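Long-range contacts in hypothetical UPF0131 protein PH0828 (Pyrococcus horikoshii, PDB 1V30), which is a putative gamma-glutamylcyclotransferase, a probable acyltransferase whose specific reaction remains unestablished: residues W24-A29 with Y62-E67; A50-G55 with L95-S100. All coordinates share one frame; numbering follows the deposited sequence.

Interaction 1 (W24-A29 with Y62-E67); sequences WYLKGA and YEVDKE
Leu26 and Ala29, the first and last residues of a type I beta turn, pack against Tyr62 and Val64 on the strand 56-64. This strand is the middle one of a three-stranded antiparallel sheet in the gamma-glutamylcyclotransferase-like fold, and the turn belongs to the loop joining its two outer strands, 8-12 and 30-37. The closure is apolar, with no hydrogen bond between the segments. Leu26 CD1 sits over one face of the Tyr62 ring, 4.0 Å from its centroid and 12° off the ring normal, a CH-pi contact almost straight above the centre. The other branch takes a different partner: Leu26 CD2 meets Val64 CG1 at 3.7 Å. CG of Leu26 lies anti to the carbonyl carbon (chi1 -61°), and from there the two methyls fork, one to the ring and one to the valine. Val64 CG1 is shared, because it also touches Ala29 CB at 3.5 Å. That small methyl is closely surrounded: Glu63 O approaches it at 3.5 Å, and CD2 of Tyr62 stands 4.1 Å from the same Ala29 CB, reached obliquely. Tyr62 and Val64 thus meet the turn from one side of the strand, whereas the carboxylate of Glu63 leads away to a salt bridge with Lys30.

Farther out, Ile10 and Ile72 also pack on Leu26, so the leucine joins the turn to the strand 8-12 and the helix 66-72. Leu16, a substrate-binding residue by similarity, lies about 4 Å from it between nearest side-chain atoms. The phenol end of Tyr62 is held by a hydrogen bond from OH to Glu60. The turn itself is closed by a backbone hydrogen bond, Ala29 N to Leu26 O, at 2.9 Å.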
loop_
_atom_site.group_PDB
_atom_site.type_symbol
_atom_site.label_atom_id
_atom_site.label_comp_id
_atom_site.label_asym_id
_atom_site.label_seq_id
_atom_site.Cartn_x
_atom_site.Cartn_y
_atom_site.Cartn_z
ATOM N N TRP A 24 -0.069 12.505 -2.567
ATOM C CA TRP A 24 0.393 13.842 -2.216
ATOM C C TRP A 24 0.847 13.944 -0.760
ATOM O O TRP A 24 1.618 14.835 -0.411
ATOM C CB TRP A 24 -0.679 14.900 -2.522
ATOM C CG TRP A 24 -1.947 14.799 -1.726
ATOM C CD1 TRP A 24 -3.015 13.983 -1.976
ATOM C CD2 TRP A 24 -2.291 15.565 -0.566
ATOM N NE1 TRP A 24 -4.003 14.198 -1.046
ATOM C CE2 TRP A 24 -3.585 15.164 -0.167
ATOM C CE3 TRP A 24 -1.631 16.555 0.176
ATOM C CZ2 TRP A 24 -4.235 15.717 0.943
ATOM C CZ3 TRP A 24 -2.278 17.107 1.281
ATOM C CH2 TRP A 24 -3.568 16.684 1.651
ATOM N N TYR A 25 0.384 13.030 0.089
ATOM C CA TYR A 25 0.790 13.042 1.493
ATOM C C TYR A 25 2.273 12.704 1.649
ATOM O O TYR A 25 2.885 13.028 2.668
ATOM C CB TYR A 25 -0.026 12.034 2.315
ATOM C CG TYR A 25 -1.307 12.588 2.892
ATOM C CD1 TYR A 25 -2.514 12.463 2.210
ATOM C CD2 TYR A 25 -1.307 13.251 4.120
ATOM C CE1 TYR A 25 -3.695 12.987 2.736
ATOM C CE2 TYR A 25 -2.477 13.780 4.652
ATOM C CZ TYR A 25 -3.665 13.645 3.956
ATOM O OH TYR A 25 -4.823 14.172 4.476
ATOM N N LEU A 26 2.845 12.060 0.636
ATOM C CA LEU A 26 4.248 11.651 0.671
ATOM C C LEU A 26 5.191 12.494 -0.187
ATOM O O LEU A 26 6.338 12.112 -0.406
ATOM C CB LEU A 26 4.364 10.192 0.228
ATOM C CG LEU A 26 3.629 9.145 1.063
ATOM C CD1 LEU A 26 3.782 7.780 0.407
ATOM C CD2 LEU A 26 4.185 9.130 2.475
ATOM N N LYS A 27 4.716 13.638 -0.662
ATOM C CA LYS A 27 5.531 14.499 -1.512
ATOM C C LYS A 27 6.880 14.921 -0.937
ATOM O O LYS A 27 7.808 15.225 -1.689
ATOM C CB LYS A 27 4.710 15.721 -1.935
ATOM C CG LYS A 27 3.919 15.487 -3.222
ATOM C CD LYS A 27 3.432 14.039 -3.319
ATOM C CE LYS A 27 2.879 13.705 -4.696
ATOM N NZ LYS A 27 1.625 14.442 -4.998
ATOM N N GLY A 28 6.998 14.928 0.387
ATOM C CA GLY A 28 8.256 15.309 1.004
ATOM C C GLY A 28 9.054 14.117 1.501
ATOM O O GLY A 28 10.210 14.255 1.903
ATOM N N ALA A 29 8.437 12.938 1.462
ATOM C CA ALA A 29 9.072 11.708 1.926
ATOM C C ALA A 29 10.192 11.212 1.014
ATOM O O ALA A 29 10.282 11.604 -0.149
ATOM C CB ALA A 29 8.017 10.622 2.085
ATOM N N TYR A 62 8.997 3.953 1.884
ATOM C CA TYR A 62 9.385 5.337 2.123
ATOM C C TYR A 62 9.822 5.590 3.552
ATOM O O TYR A 62 9.468 4.845 4.472
ATOM C CB TYR A 62 8.217 6.292 1.859
ATOM C CG TYR A 62 7.716 6.345 0.443
ATOM C CD1 TYR A 62 6.856 5.365 -0.050
ATOM C CD2 TYR A 62 8.109 7.372 -0.412
ATOM C CE1 TYR A 62 6.398 5.407 -1.360
ATOM C CE2 TYR A 62 7.661 7.424 -1.723
ATOM C CZ TYR A 62 6.807 6.440 -2.191
ATOM O OH TYR A 62 6.368 6.476 -3.491
ATOM N N GLU A 63 10.591 6.657 3.725
ATOM C CA GLU A 63 11.022 7.104 5.040
ATOM C C GLU A 63 10.266 8.419 5.182
ATOM O O GLU A 63 10.392 9.300 4.328
ATOM C CB GLU A 63 12.527 7.387 5.089
ATOM C CG GLU A 63 13.430 6.174 4.968
ATOM C CD GLU A 63 14.871 6.497 5.332
ATOM O OE1 GLU A 63 15.760 5.659 5.075
ATOM O OE2 GLU A 63 15.114 7.591 5.883
ATOM N N VAL A 64 9.464 8.546 6.235
ATOM C CA VAL A 64 8.692 9.763 6.463
ATOM C C VAL A 64 8.960 10.274 7.873
ATOM O O VAL A 64 9.289 9.490 8.762
ATOM C CB VAL A 64 7.171 9.501 6.318
ATOM C CG1 VAL A 64 6.875 8.898 4.959
ATOM C CG2 VAL A 64 6.687 8.574 7.426
ATOM N N ASP A 65 8.835 11.582 8.084
ATOM C CA ASP A 65 9.057 12.114 9.423
ATOM C C ASP A 65 7.833 11.846 10.290
ATOM O O ASP A 65 6.781 11.441 9.790
ATOM C CB ASP A 65 9.385 13.616 9.395
ATOM C CG ASP A 65 8.344 14.439 8.672
ATOM O OD1 ASP A 65 7.136 14.225 8.902
ATOM O OD2 ASP A 65 8.738 15.326 7.884
ATOM N N LYS A 66 7.981 12.061 11.591
ATOM C CA LYS A 66 6.910 11.820 12.548
ATOM C C LYS A 66 5.618 12.563 12.227
ATOM O O LYS A 66 4.534 11.975 12.244
ATOM C CB LYS A 66 7.384 12.197 13.954
ATOM C CG LYS A 66 6.391 11.883 15.063
ATOM C CD LYS A 66 7.008 12.151 16.429
ATOM C CE LYS A 66 6.041 11.835 17.559
ATOM N NZ LYS A 66 6.683 12.014 18.891
ATOM N N GLU A 67 5.733 13.851 11.927
ATOM C CA GLU A 67 4.568 14.671 11.622
ATOM C C GLU A 67 3.809 14.119 10.418
ATOM O O GLU A 67 2.583 14.028 10.438
ATOM C CB GLU A 67 5.008 16.115 11.364
ATOM C CG GLU A 67 3.978 17.168 11.749
ATOM C CD GLU A 67 3.015 17.495 10.629
ATOM O OE1 GLU A 67 3.481 17.977 9.576
ATOM O OE2 GLU A 67 1.796 17.279 10.802
#

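Interaction 2 (A50-G55 with L95-S100); sequences AVKGKG and LWEWGS
Trp98 N donates to Ala50 O at 3.0 Å, with an N-H...O angle of 149°, tying strand 93-98 to strand 48-51. Beside this backbone link Val51 and Trp98 lie side by side and point the same way: Val51 CG1 is 4.0 Å from Trp98 CB and comes to the indole at its edge, near the ring plane. Next to that edge, the indole NE1 bonds to Lys101 O, and the rings of Tyr49 (inclined) and Tyr81 (edge-to-face) meet the indole.

Glu97 carries the polar half of the contact. Its CB is 4.2 Å from Ala50 O, and CG, set anti to the backbone N (chi1 169°), passes closer to the same oxygen at 3.7 Å. The chain then runs on extended to the carboxylate, which reaches the Lys52 ammonium. OE1 receives Lys52 NZ on its syn lone pair in a 2.6 Å salt bridge, and the same oxygen is also bonded to the hydroxyl of Tyr40. OE2 lies 3.2 Å from Lys52 NZ and accepts a hydrogen bond from a water 3.0 Å away, which in turn accepts one from NZ, closing a small ring of ammonium, carboxylate and water. Lys52 crosses Glu97 at about a right angle, its chain straight until a final bend (chi4 65°) turns NZ onto the carboxylate. With an alanine in place of Glu97, the Lys52 ammonium would probably lose its counter-charge and the Tyr40 hydroxyl its hydrogen-bond partner.

Ala50 also touches Tyr13, a substrate-binding residue by similarity, whose hydroxyl bonds to Trp96 O. The arrangement is a junction between two antiparallel sheets of the gamma-glutamylcyclotransferase-like fold, beside its probable substrate site.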
loop_
_atom_site.group_PDB
_atom_site.type_symbol
_atom_site.label_atom_id
_atom_site.label_comp_id
_atom_site.label_asym_id
_atom_site.label_seq_id
_atom_site.Cartn_x
_atom_site.Cartn_y
_atom_site.Cartn_z
ATOM N N ALA A 50 -5.015 -5.055 1.601
ATOM C CA ALA A 50 -3.974 -6.058 1.777
ATOM C C ALA A 50 -4.357 -6.854 3.017
ATOM O O ALA A 50 -4.588 -6.285 4.085
ATOM C CB ALA A 50 -2.608 -5.405 1.973
ATOM N N VAL A 51 -4.468 -8.166 2.856
ATOM C CA VAL A 51 -4.808 -9.050 3.965
ATOM C C VAL A 51 -3.857 -10.229 3.927
ATOM O O VAL A 51 -3.336 -10.578 2.871
ATOM C CB VAL A 51 -6.256 -9.574 3.859
ATOM C CG1 VAL A 51 -7.233 -8.419 3.983
ATOM C CG2 VAL A 51 -6.453 -10.316 2.544
ATOM N N LYS A 52 -3.624 -10.841 5.082
ATOM C CA LYS A 52 -2.725 -11.981 5.137
ATOM C C LYS A 52 -3.276 -13.132 4.317
ATOM O O LYS A 52 -4.476 -13.394 4.320
ATOM C CB LYS A 52 -2.517 -12.430 6.581
ATOM C CG LYS A 52 -1.808 -11.405 7.435
ATOM C CD LYS A 52 -1.415 -11.996 8.774
ATOM C CE LYS A 52 -0.751 -10.956 9.647
ATOM N NZ LYS A 52 -1.705 -9.872 9.988
ATOM N N GLY A 53 -2.380 -13.813 3.612
ATOM C CA GLY A 53 -2.774 -14.935 2.787
ATOM C C GLY A 53 -1.635 -15.349 1.879
ATOM O O GLY A 53 -0.611 -14.673 1.802
ATOM N N LYS A 54 -1.817 -16.469 1.191
ATOM C CA LYS A 54 -0.815 -16.991 0.272
ATOM C C LYS A 54 -0.561 -16.027 -0.885
ATOM O O LYS A 54 -1.488 -15.674 -1.613
ATOM C CB LYS A 54 -1.280 -18.341 -0.281
ATOM C CG LYS A 54 -1.038 -19.525 0.643
ATOM C CD LYS A 54 0.370 -20.073 0.465
ATOM C CE LYS A 54 0.571 -20.620 -0.945
ATOM N NZ LYS A 54 1.965 -21.095 -1.178
ATOM N N GLY A 55 0.692 -15.609 -1.047
ATOM C CA GLY A 55 1.037 -14.701 -2.130
ATOM C C GLY A 55 2.009 -13.602 -1.743
ATOM O O GLY A 55 2.434 -13.516 -0.590
ATOM N N LEU A 95 2.900 -1.006 7.770
ATOM C CA LEU A 95 1.994 -1.205 6.650
ATOM C C LEU A 95 0.578 -1.174 7.200
ATOM O O LEU A 95 0.338 -1.623 8.325
ATOM C CB LEU A 95 2.292 -2.551 5.981
ATOM C CG LEU A 95 1.374 -3.034 4.856
ATOM C CD1 LEU A 95 2.199 -3.759 3.804
ATOM C CD2 LEU A 95 0.291 -3.941 5.419
ATOM N N TRP A 96 -0.350 -0.626 6.422
ATOM C CA TRP A 96 -1.742 -0.534 6.832
ATOM C C TRP A 96 -2.496 -1.724 6.275
ATOM O O TRP A 96 -2.825 -1.771 5.090
ATOM C CB TRP A 96 -2.355 0.770 6.332
ATOM C CG TRP A 96 -1.942 1.961 7.146
ATOM C CD1 TRP A 96 -2.527 2.408 8.297
ATOM C CD2 TRP A 96 -0.846 2.848 6.883
ATOM N NE1 TRP A 96 -1.866 3.521 8.764
ATOM C CE2 TRP A 96 -0.828 3.812 7.915
ATOM C CE3 TRP A 96 0.126 2.922 5.874
ATOM C CZ2 TRP A 96 0.120 4.838 7.968
ATOM C CZ3 TRP A 96 1.069 3.945 5.926
ATOM C CH2 TRP A 96 1.058 4.888 6.965
ATOM N N GLU A 97 -2.755 -2.684 7.153
ATOM C CA GLU A 97 -3.453 -3.910 6.807
ATOM C C GLU A 97 -4.965 -3.754 6.936
ATOM O O GLU A 97 -5.460 -3.237 7.936
ATOM C CB GLU A 97 -2.961 -5.021 7.734
ATOM C CG GLU A 97 -3.756 -6.305 7.700
ATOM C CD GLU A 97 -3.224 -7.305 8.702
ATOM O OE1 GLU A 97 -2.110 -7.818 8.482
ATOM O OE2 GLU A 97 -3.911 -7.555 9.717
ATOM N N TRP A 98 -5.704 -4.197 5.923
ATOM C CA TRP A 98 -7.157 -4.101 5.984
ATOM C C TRP A 98 -7.605 -4.986 7.152
ATOM O O TRP A 98 -7.207 -6.148 7.247
ATOM C CB TRP A 98 -7.776 -4.559 4.662
ATOM C CG TRP A 98 -9.272 -4.525 4.650
ATOM C CD1 TRP A 98 -10.104 -5.585 4.456
ATOM C CD2 TRP A 98 -10.117 -3.376 4.822
ATOM N NE1 TRP A 98 -11.410 -5.175 4.494
ATOM C CE2 TRP A 98 -11.452 -3.824 4.716
ATOM C CE3 TRP A 98 -9.880 -2.012 5.049
ATOM C CZ2 TRP A 98 -12.549 -2.958 4.831
ATOM C CZ3 TRP A 98 -10.973 -1.150 5.161
ATOM C CH2 TRP A 98 -12.290 -1.630 5.053
ATOM N N GLY A 99 -8.436 -4.431 8.031
ATOM C CA GLY A 99 -8.871 -5.166 9.212
ATOM C C GLY A 99 -10.139 -5.999 9.171
ATOM O O GLY A 99 -10.623 -6.437 10.219
ATOM N N SER A 100 -10.685 -6.227 7.982
ATOM C CA SER A 100 -11.897 -7.028 7.849
ATOM C C SER A 100 -11.761 -7.934 6.638
ATOM O O SER A 100 -10.685 -8.038 6.058
ATOM C CB SER A 100 -13.115 -6.120 7.676
ATOM O OG SER A 100 -13.307 -5.310 8.820
HETATM O O HOH W 1 -2.560 -8.870 12.114
#

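Overall arrangement
Interactions 1 and 2 lie on opposite sides of the chain's centre, with centres 22 Å apart, and share no contact. Interaction 1 is largely buried: a loop turn is held on a sheet strand by methyl groups and one aromatic face. Interaction 2 is a surface contact in which strands of two different sheets meet, and its chemistry is mixed, with a backbone hydrogen bond, a salt bridge and a bridging water. Strand 48-51 is followed, after a corner at 52-55, by strand 56-64, so the same run of chain serves both, and their segments alternate along the sequence. Each also borders residues assigned to substrate binding by similarity, Leu16 beside interaction 1 and Tyr13 beside interaction 2.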